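Local coordinates for putative ATP-grasp superfamily protein (Archaeoglobus fulgidus, PDB 3DF7), which is of uncharacterised function but probably binds ATP and a metal ion through an ATP-grasp fold, at residues S171-V176 against S184-I189; N227-V232 against R248-V253. All coordinates share one frame; numbering follows the deposited sequence.

Interaction 1: S171-V176 against S184-I189; sequences SVSLAV and SVNEQI
Ser-171 and Asn-186 grip each other through both backbone N-H and C=O groups. The amide N of Asn-186 meets Ser-171 O at 2.8 Å, with a nearly straight N-H...O angle of 170°. The return bond, from Ser-171 N to Asn-186 O, is more bent, and the donor lies tilted from the carbonyl plane. Ser-173 and Ser-184 form the next hydrogen-bonded pair: Ser-173 N reaches Ser-184 O at 2.8 Å, whereas Ser-184 N to Ser-173 O is stretched to 3.3 Å. Between these two pairs sits the non-hydrogen-bonded pair Val-172 and Val-185, where the CA of Val-172 also faces Ser-184 O in a CA-H...O contact.

These are the two arms of the beta hairpin formed by strands 168-176 and 180-191, in the large antiparallel sheet of the ATP-grasp domain. On one face the valines approach only loosely, CG2 of Val-172 to CG2 of Val-185 at 4.4 Å, and both pack against helix 206-220. The other face carries the serines, Asn-186 and Gln-188.

From the backbone of Ser-171 outward, CB comes first, 3.4 Å from Gln-188 NE2. A chi1 of 74° then keeps OG close over the backbone, flanked by N and C, where Gln-188 NE2 meets it at 2.7 Å; this bond is weak, because the N-H points well off the line at 119°. The Gln-188 chain gets there by a bend at chi2, which folds its amide back along the strand pair. Beside Ser-171 OG lies the side-chain amide of Asn-186, which also borders OG of Ser-173. The two other hydroxyls have partners beyond the hairpin: Ser-173 OG hydrogen-bonds to Tyr-229 OH, and Ser-184 OG to Tyr-260 OH.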
# COMPACT_ATOMS: atom_id res chain seq x y z
N SER A 171 -10.01 2.38 -2.74
CA SER A 171 -8.63 2.29 -3.16
C SER A 171 -8.63 1.36 -4.37
O SER A 171 -9.45 0.43 -4.44
CB SER A 171 -7.73 1.74 -2.04
OG SER A 171 -7.91 0.35 -1.83
N VAL A 172 -7.75 1.63 -5.32
CA VAL A 172 -7.66 0.81 -6.52
C VAL A 172 -6.27 0.20 -6.58
O VAL A 172 -5.26 0.91 -6.48
CB VAL A 172 -7.89 1.64 -7.80
CG1 VAL A 172 -7.80 0.75 -9.03
CG2 VAL A 172 -9.27 2.31 -7.73
N SER A 173 -6.22 -1.13 -6.72
CA SER A 173 -4.97 -1.85 -6.81
C SER A 173 -4.65 -2.01 -8.29
O SER A 173 -5.41 -2.62 -9.04
CB SER A 173 -5.10 -3.24 -6.16
OG SER A 173 -5.47 -3.13 -4.80
N LEU A 174 -3.52 -1.44 -8.70
CA LEU A 174 -3.11 -1.49 -10.09
C LEU A 174 -1.76 -2.17 -10.31
O LEU A 174 -0.90 -2.17 -9.43
CB LEU A 174 -3.04 -0.07 -10.65
CG LEU A 174 -4.28 0.83 -10.59
CD1 LEU A 174 -3.91 2.25 -10.95
CD2 LEU A 174 -5.34 0.31 -11.54
N ALA A 175 -1.60 -2.74 -11.50
CA ALA A 175 -0.35 -3.38 -11.90
C ALA A 175 0.18 -2.45 -12.98
O ALA A 175 -0.42 -2.36 -14.06
CB ALA A 175 -0.61 -4.77 -12.47
N VAL A 176 1.27 -1.75 -12.69
CA VAL A 176 1.85 -0.81 -13.63
C VAL A 176 3.06 -1.38 -14.37
O VAL A 176 4.08 -1.71 -13.76
CB VAL A 176 2.28 0.49 -12.91
CG1 VAL A 176 2.75 1.54 -13.92
CG2 VAL A 176 1.12 1.03 -12.09
N SER A 184 -7.79 -4.86 -8.60
CA SER A 184 -8.89 -4.90 -7.66
C SER A 184 -9.32 -3.50 -7.24
O SER A 184 -8.51 -2.57 -7.22
CB SER A 184 -8.47 -5.68 -6.41
OG SER A 184 -9.49 -5.71 -5.43
N VAL A 185 -10.60 -3.36 -6.92
CA VAL A 185 -11.13 -2.09 -6.42
C VAL A 185 -11.63 -2.45 -5.03
O VAL A 185 -12.48 -3.34 -4.87
CB VAL A 185 -12.29 -1.55 -7.29
CG1 VAL A 185 -12.89 -0.31 -6.62
CG2 VAL A 185 -11.76 -1.17 -8.67
N ASN A 186 -11.09 -1.77 -4.03
CA ASN A 186 -11.42 -2.05 -2.64
C ASN A 186 -12.13 -0.93 -1.93
O ASN A 186 -11.94 0.25 -2.22
CB ASN A 186 -10.13 -2.39 -1.89
CG ASN A 186 -9.05 -2.94 -2.80
OD1 ASN A 186 -8.07 -2.26 -3.11
ND2 ASN A 186 -9.23 -4.18 -3.24
N GLU A 187 -12.95 -1.31 -0.96
CA GLU A 187 -13.70 -0.34 -0.17
C GLU A 187 -12.92 -0.15 1.13
O GLU A 187 -12.47 -1.12 1.73
CB GLU A 187 -15.08 -0.91 0.11
CG GLU A 187 -16.02 0.02 0.84
CD GLU A 187 -17.35 -0.65 1.13
OE1 GLU A 187 -17.68 -1.63 0.43
OE2 GLU A 187 -18.05 -0.19 2.04
N GLN A 188 -12.76 1.09 1.56
CA GLN A 188 -12.05 1.35 2.80
C GLN A 188 -13.02 1.76 3.89
O GLN A 188 -13.95 2.54 3.66
CB GLN A 188 -11.01 2.46 2.60
CG GLN A 188 -9.96 2.19 1.51
CD GLN A 188 -9.10 0.96 1.79
OE1 GLN A 188 -8.67 0.73 2.92
NE2 GLN A 188 -8.83 0.18 0.75
N ILE A 189 -12.83 1.21 5.08
CA ILE A 189 -13.69 1.55 6.21
C ILE A 189 -12.84 2.40 7.14
O ILE A 189 -11.86 1.93 7.72
CB ILE A 189 -14.18 0.28 6.93
CG1 ILE A 189 -15.08 -0.52 5.97
CG2 ILE A 189 -14.96 0.65 8.19
CD1 ILE A 189 -15.52 -1.87 6.50

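Interaction 2: N227-V232 against R248-V253; sequences NGYVGV and RLTTPV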
# COMPACT_ATOMS: atom_id res chain seq x y z
N ASN A 227 5.86 1.42 -10.99
CA ASN A 227 6.04 0.11 -11.59
C ASN A 227 5.58 -0.97 -10.63
O ASN A 227 5.79 -0.84 -9.42
CB ASN A 227 7.52 -0.09 -11.95
CG ASN A 227 7.82 -1.50 -12.41
OD1 ASN A 227 8.47 -2.28 -11.70
ND2 ASN A 227 7.37 -1.83 -13.61
N GLY A 228 4.96 -2.02 -11.16
CA GLY A 228 4.49 -3.10 -10.31
C GLY A 228 3.18 -2.76 -9.64
O GLY A 228 2.34 -2.06 -10.21
N TYR A 229 3.00 -3.25 -8.42
CA TYR A 229 1.77 -2.97 -7.68
C TYR A 229 1.76 -1.56 -7.12
O TYR A 229 2.69 -1.15 -6.42
CB TYR A 229 1.60 -3.97 -6.53
CG TYR A 229 0.36 -3.72 -5.70
CD1 TYR A 229 -0.81 -4.46 -5.90
CD2 TYR A 229 0.35 -2.73 -4.71
CE1 TYR A 229 -1.95 -4.23 -5.14
CE2 TYR A 229 -0.79 -2.50 -3.95
CZ TYR A 229 -1.93 -3.25 -4.17
OH TYR A 229 -3.05 -3.03 -3.40
N VAL A 230 0.69 -0.83 -7.41
CA VAL A 230 0.52 0.53 -6.92
C VAL A 230 -0.91 0.68 -6.43
O VAL A 230 -1.85 0.21 -7.07
CB VAL A 230 0.78 1.58 -8.04
CG1 VAL A 230 0.49 2.99 -7.51
CG2 VAL A 230 2.23 1.48 -8.51
N GLY A 231 -1.07 1.30 -5.27
CA GLY A 231 -2.40 1.50 -4.73
C GLY A 231 -2.78 2.97 -4.85
O GLY A 231 -1.95 3.84 -4.64
N VAL A 232 -4.03 3.24 -5.22
CA VAL A 232 -4.49 4.62 -5.34
C VAL A 232 -5.70 4.84 -4.45
O VAL A 232 -6.72 4.17 -4.62
CB VAL A 232 -4.89 4.97 -6.79
CG1 VAL A 232 -5.33 6.44 -6.87
CG2 VAL A 232 -3.73 4.72 -7.74
N ARG A 248 3.60 1.06 -3.44
CA ARG A 248 4.04 -0.12 -2.70
C ARG A 248 2.81 -0.96 -2.43
O ARG A 248 1.68 -0.50 -2.62
CB ARG A 248 4.61 0.31 -1.34
CG ARG A 248 3.61 1.12 -0.51
CD ARG A 248 4.03 1.27 0.94
NE ARG A 248 3.16 2.20 1.68
CZ ARG A 248 1.97 1.90 2.19
NH1 ARG A 248 1.47 0.67 2.05
NH2 ARG A 248 1.28 2.82 2.84
N LEU A 249 3.01 -2.18 -1.95
CA LEU A 249 1.88 -3.04 -1.62
C LEU A 249 1.05 -2.32 -0.56
O LEU A 249 1.59 -1.57 0.25
CB LEU A 249 2.36 -4.36 -1.03
CG LEU A 249 3.13 -5.31 -1.95
CD1 LEU A 249 3.32 -6.65 -1.23
CD2 LEU A 249 2.35 -5.52 -3.23
N THR A 250 -0.26 -2.55 -0.57
CA THR A 250 -1.16 -1.96 0.41
C THR A 250 -1.92 -3.11 1.06
O THR A 250 -2.06 -4.19 0.47
CB THR A 250 -2.14 -0.93 -0.23
OG1 THR A 250 -2.89 -1.55 -1.27
CG2 THR A 250 -1.36 0.26 -0.80
N THR A 251 -2.41 -2.89 2.28
CA THR A 251 -3.10 -3.92 3.04
C THR A 251 -4.17 -4.77 2.34
O THR A 251 -4.25 -5.98 2.57
CB THR A 251 -3.69 -3.32 4.34
OG1 THR A 251 -2.67 -2.58 5.02
CG2 THR A 251 -4.20 -4.42 5.27
N PRO A 252 -5.00 -4.16 1.48
CA PRO A 252 -6.04 -4.94 0.79
C PRO A 252 -5.50 -6.17 0.05
O PRO A 252 -6.24 -7.11 -0.25
CB PRO A 252 -6.67 -3.92 -0.15
CG PRO A 252 -6.55 -2.63 0.63
CD PRO A 252 -5.13 -2.72 1.16
N VAL A 253 -4.21 -6.16 -0.25
CA VAL A 253 -3.58 -7.26 -0.96
C VAL A 253 -3.66 -8.59 -0.19
O VAL A 253 -3.71 -9.65 -0.79
CB VAL A 253 -2.08 -6.96 -1.24
CG1 VAL A 253 -1.24 -7.11 0.03
CG2 VAL A 253 -1.57 -7.87 -2.32
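With CG of Tyr-229 anti to its own amide nitrogen (chi1 178°), the phenol extends from the strand over to Leu-249 and Thr-250, while a chi1 of 57° on Thr-250 turns OG1 to meet the end of the ring. The contact joins strand 228-236 of the ATP-grasp domain's large antiparallel sheet to the loop that leaves the neighbouring edge strand 240-246 and leads to helix 256-260. Backbone and side-chain atoms of the loop meet the tyrosine along its length. Arg-248 O lies at the ring edge, in its plane, 3.3 Å from CD2. Further along the same side chain, CE2 comes within 3.4 Å of Thr-250 N. Leu-249 crosses the tyrosine at about a right angle and brings its CD2 methyl to 3.6 Å from CG; the leucine also packs on Met-27 and Ala-31 of helix 18-35, so it bridges tyrosine and helix. Gly-231, two residues on, has no side chain between strand and loop, and CG2 of Thr-250 takes up that room, 4.3 Å from the glycine CA. Within the loop, Arg-248 curls back so that NH1 donates to Leu-249 O at 2.9 Å, and its NE forms a salt bridge with Glu-79. Thr-250 O accepts the amide of Val-253. At the phenol end, Thr-250 OG1 lies in the plane of the ring, 2.6 Å from Tyr-229 OH, a hydroxyl that also has Ser-173 OG within reach.

How the interactions relate
Interaction 1 closes before interaction 2 opens along the chain, and their centres lie about 8 Å apart. Both belong to the large antiparallel sheet of the ATP-grasp domain, in which strand 168-176 pairs with 180-191 on one side and 228-236 on the other. The hairpin and the second contact are thus stitched together by backbone bonds such as Val-176 N to Gly-228 O. Tyr-229 is shared by both contacts, and Pro-252 packs on Gln-188. Val-230 and Val-232 extend the packing on helix 206-220. The two contacts so build one continuous piece of sheet, helix 206-220 on one face and loop 248-253 on the other, in a domain that probably binds ATP.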